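Local coordinates for protein Afp3 (Serratia entomophila, PDB 6RBN) that probably builds part of the helical sheath around the tube of the contractile anti-feeding prophage, at residues P18-S23 with Y118-G123; T48-W53 with C126-L131; L186-N191 with L268-L273; P209-P214 with S300-R305. One frame throughout, in Å; residues are numbered along the deposited sequence.

How the contacts relate
Contacts 1 and 2 interleave along the chain, as do contacts 3 and 4, and the second pair opens after the first has closed; no bound ligand or active site ties them together. Contacts 1 and 2, with centres about 14 Å apart, share a surface: Met20 rests on Trp53, and Val22 touches the loop at Gly51. Contact 1 also meets contact 3, about 20 Å away between centres, where Tyr118 and Asn121 pack against Ala272 and Leu273. Contacts 3 and 4, about 11 Å apart between centres, are joined by a probable hydrogen bond from Leu268 N to Val211 O (2.7 Å). Contacts 2 and 4 are farthest apart, with centres about 25 Å and nearest atoms about 11 Å apart.

Contact 1 (P18-S23 with Y118-G123)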
loop_
_atom_site.group_PDB
_atom_site.type_symbol
_atom_site.label_atom_id
_atom_site.label_comp_id
_atom_site.label_asym_id
_atom_site.label_seq_id
_atom_site.Cartn_x
_atom_site.Cartn_y
_atom_site.Cartn_z
ATOM N N PRO D 18 -18.026 -70.451 -13.988
ATOM C CA PRO D 18 -17.375 -69.188 -13.619
ATOM C C PRO D 18 -17.675 -68.085 -14.623
ATOM O O PRO D 18 -17.679 -68.301 -15.836
ATOM C CB PRO D 18 -15.886 -69.546 -13.603
ATOM C CG PRO D 18 -15.768 -70.703 -14.508
ATOM C CD PRO D 18 -17.042 -71.484 -14.353
ATOM N N ALA D 19 -17.944 -66.897 -14.091
ATOM C CA ALA D 19 -18.265 -65.735 -14.899
ATOM C C ALA D 19 -17.016 -65.203 -15.589
ATOM O O ALA D 19 -15.882 -65.565 -15.265
ATOM C CB ALA D 19 -18.899 -64.644 -14.042
ATOM N N MET D 20 -17.238 -64.326 -16.557
ATOM C CA MET D 20 -16.178 -63.803 -17.398
ATOM C C MET D 20 -16.192 -62.285 -17.361
ATOM O O MET D 20 -17.252 -61.655 -17.429
ATOM C CB MET D 20 -16.338 -64.294 -18.828
ATOM C CG MET D 20 -16.218 -65.790 -18.955
ATOM S SD MET D 20 -16.519 -66.302 -20.634
ATOM C CE MET D 20 -15.082 -65.568 -21.369
ATOM N N SER D 21 -15.007 -61.704 -17.261
ATOM C CA SER D 21 -14.847 -60.261 -17.199
ATOM C C SER D 21 -14.819 -59.671 -18.601
ATOM O O SER D 21 -14.469 -60.339 -19.578
ATOM C CB SER D 21 -13.567 -59.894 -16.449
ATOM O OG SER D 21 -12.425 -60.336 -17.158
ATOM N N VAL D 22 -15.201 -58.402 -18.689
ATOM C CA VAL D 22 -15.219 -57.669 -19.945
ATOM C C VAL D 22 -14.492 -56.346 -19.730
ATOM O O VAL D 22 -14.550 -55.752 -18.650
ATOM C CB VAL D 22 -16.673 -57.481 -20.468
ATOM C CG1 VAL D 22 -17.527 -56.661 -19.509
ATOM C CG2 VAL D 22 -16.701 -56.890 -21.876
ATOM N N SER D 23 -13.746 -55.920 -20.746
ATOM C CA SER D 23 -13.020 -54.667 -20.692
ATOM C C SER D 23 -13.807 -53.586 -21.422
ATOM O O SER D 23 -14.884 -53.825 -21.970
ATOM C CB SER D 23 -11.622 -54.829 -21.291
ATOM O OG SER D 23 -11.692 -55.063 -22.683
ATOM N N TYR D 118 -13.030 -64.714 -27.158
ATOM C CA TYR D 118 -12.940 -63.274 -27.368
ATOM C C TYR D 118 -12.864 -62.529 -26.042
ATOM O O TYR D 118 -12.042 -61.621 -25.876
ATOM C CB TYR D 118 -14.123 -62.782 -28.200
ATOM C CG TYR D 118 -14.187 -61.280 -28.326
ATOM C CD1 TYR D 118 -13.275 -60.591 -29.108
ATOM C CD2 TYR D 118 -15.164 -60.553 -27.663
ATOM C CE1 TYR D 118 -13.334 -59.219 -29.222
ATOM C CE2 TYR D 118 -15.227 -59.186 -27.771
ATOM C CZ TYR D 118 -14.313 -58.525 -28.550
ATOM O OH TYR D 118 -14.373 -57.161 -28.657
ATOM N N PHE D 119 -13.715 -62.892 -25.081
ATOM C CA PHE D 119 -13.733 -62.160 -23.821
ATOM C C PHE D 119 -12.583 -62.581 -22.910
ATOM O O PHE D 119 -12.210 -61.839 -21.995
ATOM C CB PHE D 119 -15.074 -62.342 -23.117
ATOM C CG PHE D 119 -16.225 -61.686 -23.818
ATOM C CD1 PHE D 119 -16.395 -60.317 -23.761
ATOM C CD2 PHE D 119 -17.159 -62.440 -24.497
ATOM C CE1 PHE D 119 -17.453 -59.710 -24.398
ATOM C CE2 PHE D 119 -18.223 -61.839 -25.136
ATOM C CZ PHE D 119 -18.367 -60.474 -25.083
ATOM N N GLN D 120 -12.012 -63.767 -23.137
ATOM C CA GLN D 120 -10.821 -64.157 -22.385
ATOM C C GLN D 120 -9.586 -63.395 -22.842
ATOM O O GLN D 120 -8.619 -63.276 -22.085
ATOM C CB GLN D 120 -10.567 -65.658 -22.503
ATOM C CG GLN D 120 -11.518 -66.520 -21.707
ATOM C CD GLN D 120 -11.262 -67.999 -21.902
ATOM O OE1 GLN D 120 -10.365 -68.390 -22.645
ATOM N NE2 GLN D 120 -12.064 -68.829 -21.250
ATOM N N ASN D 121 -9.591 -62.887 -24.068
ATOM C CA ASN D 121 -8.446 -62.190 -24.629
ATOM C C ASN D 121 -8.618 -60.678 -24.638
ATOM O O ASN D 121 -7.826 -59.987 -25.282
ATOM C CB ASN D 121 -8.186 -62.687 -26.048
ATOM C CG ASN D 121 -7.628 -64.086 -26.074
ATOM O OD1 ASN D 121 -6.712 -64.411 -25.330
ATOM N ND2 ASN D 121 -8.195 -64.931 -26.915
ATOM N N GLY D 122 -9.614 -60.153 -23.936
ATOM C CA GLY D 122 -9.919 -58.738 -24.000
ATOM C C GLY D 122 -11.256 -58.485 -24.665
ATOM O O GLY D 122 -11.370 -58.538 -25.890
ATOM N N GLY D 123 -12.279 -58.202 -23.863
ATOM C CA GLY D 123 -13.637 -58.101 -24.349
ATOM C C GLY D 123 -13.938 -56.778 -25.027
ATOM O O GLY D 123 -13.050 -56.020 -25.420
#
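The Phe119 ring meets Val22 at a slant, with methyl CG2 of Val22 3.9 Å from CE1 of Phe119 and equally near CD1. Over the centre of one face of the same ring lies CD2 of the neighbouring Tyr118, and Trp53 also packs on Phe119. The Tyr118 ring has Gly122 O above one face, displaced toward the rim, and meets Phe32 edge-to-face. With Val22 CG2 opposite its own backbone N, the methyl comes alongside the phenyl group, and the two side chains point the same way. The Met20 chain bends at chi3 (67°), bringing CE to 3.7 Å from Phe119 CB and to the same distance from Gln120 CG, across Phe119 at roughly a right angle. Gly123 CA is 4.1 Å from Val22 CG2, and at the far end Ser23 OG is 3.2 Å from Gly123 O. The loop 18-23 thus lies across the C-terminal end of helix 111-120 and also meets a neighbouring chain, Val22 packing on Asp316 of Afp2. Between the two segments the methyls of Met20 and Val22 meet the Phe119 ring and the methylenes of Phe119 and Gln120, so burial of apolar surface probably contributes much of the hold.

Contact 2 (T48-W53 with C126-L131); sequences TRIGSW and CYLYPL
Arg49 crosses the Tyr127 ring at a slant, its CB 3.6 Å from CE1 of Tyr127. Its CG sits over one face of the ring, 4.1 Å from Tyr127 CZ, and CD follows the ring outward to 3.9 Å from Tyr127 OH. The chain is extended as far as NE (chi1 -175°, chi2 180°), which carries the guanidinium past the phenol; Tyr127 OH lies at the guanidinium edge, near its plane, and the guanidinium and ring planes are 75° apart. That hydroxyl is hydrogen-bonded to Glu152, so the phenol has its polar partner on another part of the chain. The backbones pair antiparallel, with Thr48 and Leu128 a hydrogen-bonded pair: Thr48 N to Leu128 O is 3.1 Å and Leu128 N to Thr48 O is 3.0 Å. Strand 127-130 is the middle member of a mixed three-stranded sheet, with 48-49 on one flank and the parallel strand 31-34 on the other. Past the pair, the bonding weakens to Ile50 N to Cys126 O at 3.3 Å. Ile50 turns its CG1 to Leu128, 3.7 Å from CD1 of Leu128, and the two side chains cross at about a right angle. Tyr56 of helix 53-59 packs on both of them.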
loop_
_atom_site.group_PDB
_atom_site.type_symbol
_atom_site.label_atom_id
_atom_site.label_comp_id
_atom_site.label_asym_id
_atom_site.label_seq_id
_atom_site.Cartn_x
_atom_site.Cartn_y
_atom_site.Cartn_z
ATOM N N THR D 48 -27.200 -57.151 -32.970
ATOM C CA THR D 48 -27.433 -56.917 -31.553
ATOM C C THR D 48 -26.118 -56.647 -30.837
ATOM O O THR D 48 -25.070 -57.175 -31.211
ATOM C CB THR D 48 -28.128 -58.107 -30.896
ATOM O OG1 THR D 48 -27.301 -59.269 -31.027
ATOM C CG2 THR D 48 -29.460 -58.369 -31.559
ATOM N N ARG D 49 -26.189 -55.826 -29.793
ATOM C CA ARG D 49 -25.029 -55.498 -28.979
ATOM C C ARG D 49 -24.941 -56.457 -27.801
ATOM O O ARG D 49 -25.933 -56.683 -27.102
ATOM C CB ARG D 49 -25.113 -54.057 -28.477
ATOM C CG ARG D 49 -23.889 -53.606 -27.713
ATOM C CD ARG D 49 -24.022 -52.177 -27.243
ATOM N NE ARG D 49 -22.828 -51.737 -26.534
ATOM C CZ ARG D 49 -22.640 -51.893 -25.228
ATOM N NH1 ARG D 49 -23.569 -52.481 -24.489
ATOM N NH2 ARG D 49 -21.522 -51.463 -24.663
ATOM N N ILE D 50 -23.756 -57.019 -27.584
ATOM C CA ILE D 50 -23.520 -58.014 -26.545
ATOM C C ILE D 50 -22.450 -57.443 -25.623
ATOM O O ILE D 50 -21.251 -57.618 -25.862
ATOM C CB ILE D 50 -23.104 -59.367 -27.132
ATOM C CG1 ILE D 50 -24.178 -59.865 -28.089
ATOM C CG2 ILE D 50 -22.920 -60.402 -26.053
ATOM C CD1 ILE D 50 -25.515 -60.103 -27.437
ATOM N N GLY D 51 -22.884 -56.775 -24.552
ATOM C CA GLY D 51 -21.956 -56.024 -23.723
ATOM C C GLY D 51 -21.035 -56.882 -22.878
ATOM O O GLY D 51 -19.946 -56.438 -22.506
ATOM N N SER D 52 -21.446 -58.105 -22.564
ATOM C CA SER D 52 -20.627 -59.013 -21.774
ATOM C C SER D 52 -21.007 -60.438 -22.140
ATOM O O SER D 52 -21.887 -60.671 -22.969
ATOM C CB SER D 52 -20.803 -58.758 -20.277
ATOM O OG SER D 52 -22.122 -59.058 -19.862
ATOM N N TRP D 53 -20.336 -61.404 -21.510
ATOM C CA TRP D 53 -20.684 -62.803 -21.737
ATOM C C TRP D 53 -22.028 -63.146 -21.106
ATOM O O TRP D 53 -22.735 -64.040 -21.583
ATOM C CB TRP D 53 -19.585 -63.715 -21.196
ATOM C CG TRP D 53 -19.892 -65.163 -21.366
ATOM C CD1 TRP D 53 -20.292 -66.031 -20.398
ATOM C CD2 TRP D 53 -19.866 -65.909 -22.585
ATOM N NE1 TRP D 53 -20.499 -67.275 -20.934
ATOM C CE2 TRP D 53 -20.244 -67.227 -22.277
ATOM C CE3 TRP D 53 -19.550 -65.592 -23.907
ATOM C CZ2 TRP D 53 -20.318 -68.226 -23.237
ATOM C CZ3 TRP D 53 -19.620 -66.584 -24.859
ATOM C CH2 TRP D 53 -20.001 -67.883 -24.522
ATOM N N CYS D 126 -18.911 -55.694 -28.689
ATOM C CA CYS D 126 -19.087 -56.972 -29.385
ATOM C C CYS D 126 -20.422 -57.158 -30.112
ATOM O O CYS D 126 -21.278 -57.911 -29.644
ATOM C CB CYS D 126 -18.882 -58.117 -28.388
ATOM S SG CYS D 126 -18.765 -59.768 -29.106
ATOM N N TYR D 127 -20.653 -56.424 -31.193
ATOM C CA TYR D 127 -21.850 -56.609 -32.000
ATOM C C TYR D 127 -21.835 -57.968 -32.695
ATOM O O TYR D 127 -20.783 -58.471 -33.092
ATOM C CB TYR D 127 -21.984 -55.488 -33.032
ATOM C CG TYR D 127 -22.325 -54.159 -32.413
ATOM C CD1 TYR D 127 -23.642 -53.817 -32.136
ATOM C CD2 TYR D 127 -21.333 -53.263 -32.067
ATOM C CE1 TYR D 127 -23.955 -52.613 -31.557
ATOM C CE2 TYR D 127 -21.636 -52.059 -31.483
ATOM C CZ TYR D 127 -22.948 -51.736 -31.231
ATOM O OH TYR D 127 -23.252 -50.530 -30.651
ATOM N N LEU D 128 -23.015 -58.575 -32.812
ATOM C CA LEU D 128 -23.172 -59.877 -33.446
ATOM C C LEU D 128 -24.208 -59.801 -34.555
ATOM O O LEU D 128 -25.201 -59.083 -34.436
ATOM C CB LEU D 128 -23.607 -60.957 -32.456
ATOM C CG LEU D 128 -22.707 -61.330 -31.286
ATOM C CD1 LEU D 128 -23.344 -62.474 -30.527
ATOM C CD2 LEU D 128 -21.317 -61.687 -31.746
ATOM N N TYR D 129 -23.978 -60.559 -35.621
ATOM C CA TYR D 129 -24.949 -60.712 -36.705
ATOM C C TYR D 129 -25.153 -62.191 -36.985
ATOM O O TYR D 129 -24.321 -62.812 -37.672
ATOM C CB TYR D 129 -24.481 -59.990 -37.965
ATOM C CG TYR D 129 -25.457 -60.090 -39.112
ATOM C CD1 TYR D 129 -26.646 -59.376 -39.095
ATOM C CD2 TYR D 129 -25.186 -60.889 -40.214
ATOM C CE1 TYR D 129 -27.539 -59.460 -40.138
ATOM C CE2 TYR D 129 -26.076 -60.977 -41.262
ATOM C CZ TYR D 129 -27.249 -60.260 -41.215
ATOM O OH TYR D 129 -28.141 -60.343 -42.255
ATOM N N PRO D 130 -26.227 -62.804 -36.479
ATOM C CA PRO D 130 -26.463 -64.229 -36.751
ATOM C C PRO D 130 -26.869 -64.496 -38.193
ATOM O O PRO D 130 -27.907 -64.025 -38.666
ATOM C CB PRO D 130 -27.579 -64.592 -35.769
ATOM C CG PRO D 130 -28.269 -63.314 -35.491
ATOM C CD PRO D 130 -27.223 -62.246 -35.550
ATOM N N LEU D 131 -26.037 -65.255 -38.901
ATOM C CA LEU D 131 -26.232 -65.558 -40.311
ATOM C C LEU D 131 -26.066 -67.060 -40.475
ATOM O O LEU D 131 -24.952 -67.577 -40.352
ATOM C CB LEU D 131 -25.237 -64.760 -41.162
ATOM C CG LEU D 131 -25.285 -64.632 -42.685
ATOM C CD1 LEU D 131 -24.556 -65.756 -43.369
ATOM C CD2 LEU D 131 -26.725 -64.570 -43.156
#

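Contact 3 (L186-N191 with L268-L273); sequences LADSVN and LPPSAL
Two similar first torsions bring Asp188 and Ser271 together: chi1 of -69° in Asp188 and -70° in Ser271 set the carboxylate carbon and the hydroxyl opposite their own carbonyl carbons, with each CB directed at the other segment. The hydroxyl of Ser271 ends up beside both carboxylate oxygens, 2.7 Å from Asp188 OD1 and 2.8 Å from Asp188 OD2. A third acceptor is in range too, since Ser271 OG is 2.8 Å from Leu186 O. The serine has a single proton for these three oxygens, and the structure does not settle which of them receives it. The carboxylate also rests against the two prolines that precede the helix. Asp188 OD2 lies 3.3 Å from Pro269 CB, while OD1 of Asp188 is 3.5 Å from Pro270 CD. Pro270 and Asp188 come at each other from opposite directions, whereas Pro269 runs at a slant to the aspartate. Arg166, on helix 163-172, adds a long and weak ion pair to Asp188 OD2, and Tyr170 of that helix packs on the same side chain. Because Ser271 opens helix 271-284, the helix end may help to stabilise a negative charge on Asp188. Strand 185-188, parallel to 204-207, thus has its end against the start of helix 271-284, a strand-to-helix-N-terminus junction whose helix is part of the subtilisin-like region of tail sheath proteins.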
loop_
_atom_site.group_PDB
_atom_site.type_symbol
_atom_site.label_atom_id
_atom_site.label_comp_id
_atom_site.label_asym_id
_atom_site.label_seq_id
_atom_site.Cartn_x
_atom_site.Cartn_y
_atom_site.Cartn_z
ATOM N N LEU D 186 -10.546 -58.511 -40.541
ATOM C CA LEU D 186 -9.593 -59.498 -40.042
ATOM C C LEU D 186 -9.898 -60.822 -40.735
ATOM O O LEU D 186 -10.675 -61.637 -40.238
ATOM C CB LEU D 186 -9.670 -59.631 -38.532
ATOM C CG LEU D 186 -9.250 -58.411 -37.724
ATOM C CD1 LEU D 186 -9.458 -58.654 -36.246
ATOM C CD2 LEU D 186 -7.809 -58.084 -38.020
ATOM N N ALA D 187 -9.276 -61.030 -41.887
ATOM C CA ALA D 187 -9.497 -62.235 -42.666
ATOM C C ALA D 187 -8.616 -63.368 -42.154
ATOM O O ALA D 187 -7.749 -63.184 -41.299
ATOM C CB ALA D 187 -9.228 -61.971 -44.146
ATOM N N ASP D 188 -8.851 -64.559 -42.696
ATOM C CA ASP D 188 -8.143 -65.759 -42.277
ATOM C C ASP D 188 -7.692 -66.529 -43.504
ATOM O O ASP D 188 -8.500 -66.809 -44.393
ATOM C CB ASP D 188 -9.034 -66.643 -41.412
ATOM C CG ASP D 188 -9.312 -66.037 -40.072
ATOM O OD1 ASP D 188 -8.412 -65.379 -39.516
ATOM O OD2 ASP D 188 -10.450 -66.169 -39.582
ATOM N N SER D 189 -6.414 -66.874 -43.543
ATOM C CA SER D 189 -5.908 -67.652 -44.656
ATOM C C SER D 189 -6.363 -69.100 -44.530
ATOM O O SER D 189 -6.729 -69.577 -43.452
ATOM C CB SER D 189 -4.385 -67.577 -44.711
ATOM O OG SER D 189 -3.894 -68.318 -45.809
ATOM N N VAL D 190 -6.347 -69.801 -45.655
ATOM C CA VAL D 190 -6.776 -71.192 -45.710
ATOM C C VAL D 190 -5.587 -72.134 -45.784
ATOM O O VAL D 190 -5.486 -73.083 -45.007
ATOM C CB VAL D 190 -7.735 -71.400 -46.900
ATOM C CG1 VAL D 190 -8.219 -72.835 -46.944
ATOM C CG2 VAL D 190 -8.887 -70.428 -46.811
ATOM N N ASN D 191 -4.668 -71.882 -46.718
ATOM C CA ASN D 191 -3.458 -72.685 -46.820
ATOM C C ASN D 191 -2.207 -71.829 -47.004
ATOM O O ASN D 191 -1.166 -72.352 -47.415
ATOM C CB ASN D 191 -3.586 -73.716 -47.951
ATOM C CG ASN D 191 -3.954 -73.091 -49.289
ATOM O OD1 ASN D 191 -4.065 -71.875 -49.418
ATOM N ND2 ASN D 191 -4.147 -73.936 -50.295
ATOM N N LEU D 268 -10.511 -73.595 -34.553
ATOM C CA LEU D 268 -11.165 -72.325 -34.791
ATOM C C LEU D 268 -10.308 -71.420 -35.660
ATOM O O LEU D 268 -9.077 -71.449 -35.558
ATOM C CB LEU D 268 -11.463 -71.605 -33.473
ATOM C CG LEU D 268 -12.596 -72.217 -32.668
ATOM C CD1 LEU D 268 -12.738 -71.545 -31.327
ATOM C CD2 LEU D 268 -13.861 -72.066 -33.462
ATOM N N PRO D 269 -10.923 -70.623 -36.526
ATOM C CA PRO D 269 -10.191 -69.550 -37.183
ATOM C C PRO D 269 -9.824 -68.476 -36.178
ATOM O O PRO D 269 -10.611 -68.170 -35.270
ATOM C CB PRO D 269 -11.188 -69.036 -38.228
ATOM C CG PRO D 269 -12.506 -69.382 -37.682
ATOM C CD PRO D 269 -12.326 -70.677 -36.962
ATOM N N PRO D 270 -8.636 -67.884 -36.293
ATOM C CA PRO D 270 -8.102 -67.063 -35.202
ATOM C C PRO D 270 -8.681 -65.661 -35.096
ATOM O O PRO D 270 -8.242 -64.915 -34.220
ATOM C CB PRO D 270 -6.604 -67.003 -35.540
ATOM C CG PRO D 270 -6.556 -67.119 -37.005
ATOM C CD PRO D 270 -7.671 -68.034 -37.395
ATOM N N SER D 271 -9.659 -65.279 -35.924
ATOM C CA SER D 271 -10.115 -63.890 -35.955
ATOM C C SER D 271 -10.881 -63.489 -34.704
ATOM O O SER D 271 -10.910 -62.303 -34.358
ATOM C CB SER D 271 -10.980 -63.643 -37.183
ATOM O OG SER D 271 -10.202 -63.683 -38.357
ATOM N N ALA D 272 -11.511 -64.442 -34.018
ATOM C CA ALA D 272 -12.207 -64.114 -32.779
ATOM C C ALA D 272 -11.221 -63.825 -31.657
ATOM O O ALA D 272 -11.532 -63.090 -30.713
ATOM C CB ALA D 272 -13.148 -65.249 -32.388
ATOM N N LEU D 273 -10.022 -64.403 -31.738
ATOM C CA LEU D 273 -9.019 -64.170 -30.706
ATOM C C LEU D 273 -8.222 -62.905 -30.991
ATOM O O LEU D 273 -7.855 -62.176 -30.067
ATOM C CB LEU D 273 -8.083 -65.372 -30.591
ATOM C CG LEU D 273 -8.523 -66.635 -29.846
ATOM C CD1 LEU D 273 -9.466 -67.501 -30.665
ATOM C CD2 LEU D 273 -7.306 -67.427 -29.421
#

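Contact 4 (P209-P214 with S300-R305)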
loop_
_atom_site.group_PDB
_atom_site.type_symbol
_atom_site.label_atom_id
_atom_site.label_comp_id
_atom_site.label_asym_id
_atom_site.label_seq_id
_atom_site.Cartn_x
_atom_site.Cartn_y
_atom_site.Cartn_z
ATOM N N PRO D 209 -2.810 -69.419 -39.191
ATOM C CA PRO D 209 -3.024 -70.761 -38.629
ATOM C C PRO D 209 -4.324 -70.864 -37.846
ATOM O O PRO D 209 -4.641 -70.013 -37.013
ATOM C CB PRO D 209 -1.818 -70.955 -37.699
ATOM C CG PRO D 209 -0.872 -69.860 -38.033
ATOM C CD PRO D 209 -1.764 -68.730 -38.412
ATOM N N ASN D 210 -5.092 -71.909 -38.147
ATOM C CA ASN D 210 -6.244 -72.238 -37.325
ATOM C C ASN D 210 -5.782 -72.694 -35.951
ATOM O O ASN D 210 -4.752 -73.354 -35.801
ATOM C CB ASN D 210 -7.093 -73.328 -37.974
ATOM C CG ASN D 210 -7.909 -72.817 -39.135
ATOM O OD1 ASN D 210 -8.480 -71.733 -39.075
ATOM N ND2 ASN D 210 -7.979 -73.603 -40.198
ATOM N N VAL D 211 -6.554 -72.327 -34.939
ATOM C CA VAL D 211 -6.151 -72.486 -33.552
ATOM C C VAL D 211 -7.092 -73.487 -32.899
ATOM O O VAL D 211 -8.316 -73.355 -33.010
ATOM C CB VAL D 211 -6.166 -71.135 -32.818
ATOM C CG1 VAL D 211 -5.654 -71.305 -31.453
ATOM C CG2 VAL D 211 -5.322 -70.118 -33.561
ATOM N N GLU D 212 -6.528 -74.486 -32.225
ATOM C CA GLU D 212 -7.290 -75.625 -31.738
ATOM C C GLU D 212 -7.614 -75.487 -30.257
ATOM O O GLU D 212 -6.776 -75.056 -29.460
ATOM C CB GLU D 212 -6.529 -76.926 -31.986
ATOM C CG GLU D 212 -6.416 -77.279 -33.454
ATOM C CD GLU D 212 -5.656 -78.560 -33.685
ATOM O OE1 GLU D 212 -5.099 -79.102 -32.708
ATOM O OE2 GLU D 212 -5.615 -79.028 -34.841
ATOM N N VAL D 213 -8.836 -75.866 -29.900
ATOM C CA VAL D 213 -9.373 -75.702 -28.555
ATOM C C VAL D 213 -9.752 -77.085 -28.043
ATOM O O VAL D 213 -10.365 -77.856 -28.783
ATOM C CB VAL D 213 -10.602 -74.774 -28.532
ATOM C CG1 VAL D 213 -11.112 -74.556 -27.118
ATOM C CG2 VAL D 213 -10.286 -73.467 -29.200
ATOM N N PRO D 214 -9.396 -77.453 -26.801
ATOM C CA PRO D 214 -9.811 -78.737 -26.225
ATOM C C PRO D 214 -11.320 -78.853 -26.013
ATOM O O PRO D 214 -11.990 -77.829 -25.902
ATOM C CB PRO D 214 -9.081 -78.765 -24.880
ATOM C CG PRO D 214 -7.921 -77.863 -25.063
ATOM C CD PRO D 214 -8.408 -76.770 -25.951
ATOM N N SER D 300 -4.566 -73.840 -26.571
ATOM C CA SER D 300 -3.349 -74.580 -26.264
ATOM C C SER D 300 -2.363 -74.600 -27.428
ATOM O O SER D 300 -1.198 -74.226 -27.258
ATOM C CB SER D 300 -3.707 -76.013 -25.855
ATOM O OG SER D 300 -4.278 -76.720 -26.941
ATOM N N ASP D 301 -2.803 -75.025 -28.611
ATOM C CA ASP D 301 -1.881 -75.240 -29.716
ATOM C C ASP D 301 -2.574 -74.921 -31.033
ATOM O O ASP D 301 -3.792 -75.062 -31.162
ATOM C CB ASP D 301 -1.363 -76.684 -29.720
ATOM C CG ASP D 301 -0.137 -76.874 -30.599
ATOM O OD1 ASP D 301 0.346 -75.888 -31.196
ATOM O OD2 ASP D 301 0.344 -78.021 -30.695
ATOM N N VAL D 302 -1.776 -74.492 -32.010
ATOM C CA VAL D 302 -2.252 -74.218 -33.362
ATOM C C VAL D 302 -2.384 -75.522 -34.134
ATOM O O VAL D 302 -1.892 -76.568 -33.700
ATOM C CB VAL D 302 -1.315 -73.246 -34.100
ATOM C CG1 VAL D 302 -1.369 -71.879 -33.468
ATOM C CG2 VAL D 302 0.102 -73.776 -34.080
ATOM N N SER D 303 -3.043 -75.466 -35.292
ATOM C CA SER D 303 -3.234 -76.669 -36.095
ATOM C C SER D 303 -2.001 -76.995 -36.928
ATOM O O SER D 303 -1.728 -78.169 -37.198
ATOM C CB SER D 303 -4.452 -76.506 -36.998
ATOM O OG SER D 303 -4.220 -75.513 -37.976
ATOM N N VAL D 304 -1.259 -75.979 -37.360
ATOM C CA VAL D 304 -0.052 -76.154 -38.158
ATOM C C VAL D 304 1.069 -75.376 -37.491
ATOM O O VAL D 304 0.955 -74.159 -37.301
ATOM C CB VAL D 304 -0.238 -75.678 -39.610
ATOM C CG1 VAL D 304 1.081 -75.733 -40.355
ATOM C CG2 VAL D 304 -1.273 -76.520 -40.327
ATOM N N ARG D 305 2.150 -76.064 -37.135
ATOM C CA ARG D 305 3.321 -75.400 -36.576
ATOM C C ARG D 305 4.154 -74.850 -37.725
ATOM O O ARG D 305 4.721 -75.613 -38.511
ATOM C CB ARG D 305 4.130 -76.359 -35.710
ATOM C CG ARG D 305 3.380 -76.839 -34.484
ATOM C CD ARG D 305 4.225 -77.784 -33.667
ATOM N NE ARG D 305 5.358 -77.098 -33.059
ATOM C CZ ARG D 305 5.329 -76.550 -31.852
ATOM N NH1 ARG D 305 4.228 -76.621 -31.121
ATOM N NH2 ARG D 305 6.403 -75.941 -31.370
#
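Hydrogen bonds from backbone and side chain alike join Asn210 to Ser303. Asn210 O takes Ser303 N at 2.8 Å, nearly head-on to the carbonyl, and also Ser303 OG at 3.1 Å, with that donor tilted 35° from the carbonyl plane. The serine hydroxyl reaches there because it lies between its own backbone N and carbonyl carbon (chi1 67°). Further along, Glu212 N is bonded to Asp301 O at 3.0 Å, in the plane of that carbonyl. These bonds flank the antiparallel, non-hydrogen-bonded pair Val211 and Val302, whose side chains share one face of the sheet. Strand 211-213 is the central one of three antiparallel strands, with 301-302 on one side and 266-268 on the other; on that second side Val211 and Val213 make backbone hydrogen bonds to Leu268 and Leu266, respectively. Among apolar contacts, Val211 CG2 is 4.3 Å from Val302 CG1, and Pro209 CB is equally far from Val302 CB, while Ile322 of strand 322-325 packs on both Pro209 and Val302. Polar and aliphatic atoms mix on the other face. The extended Glu212 chain lies over Asp301 O and Ser303, with Glu212 CB 3.4 Å from Asp301 O and Glu212 OE2 3.5 Å from Ser303 CB.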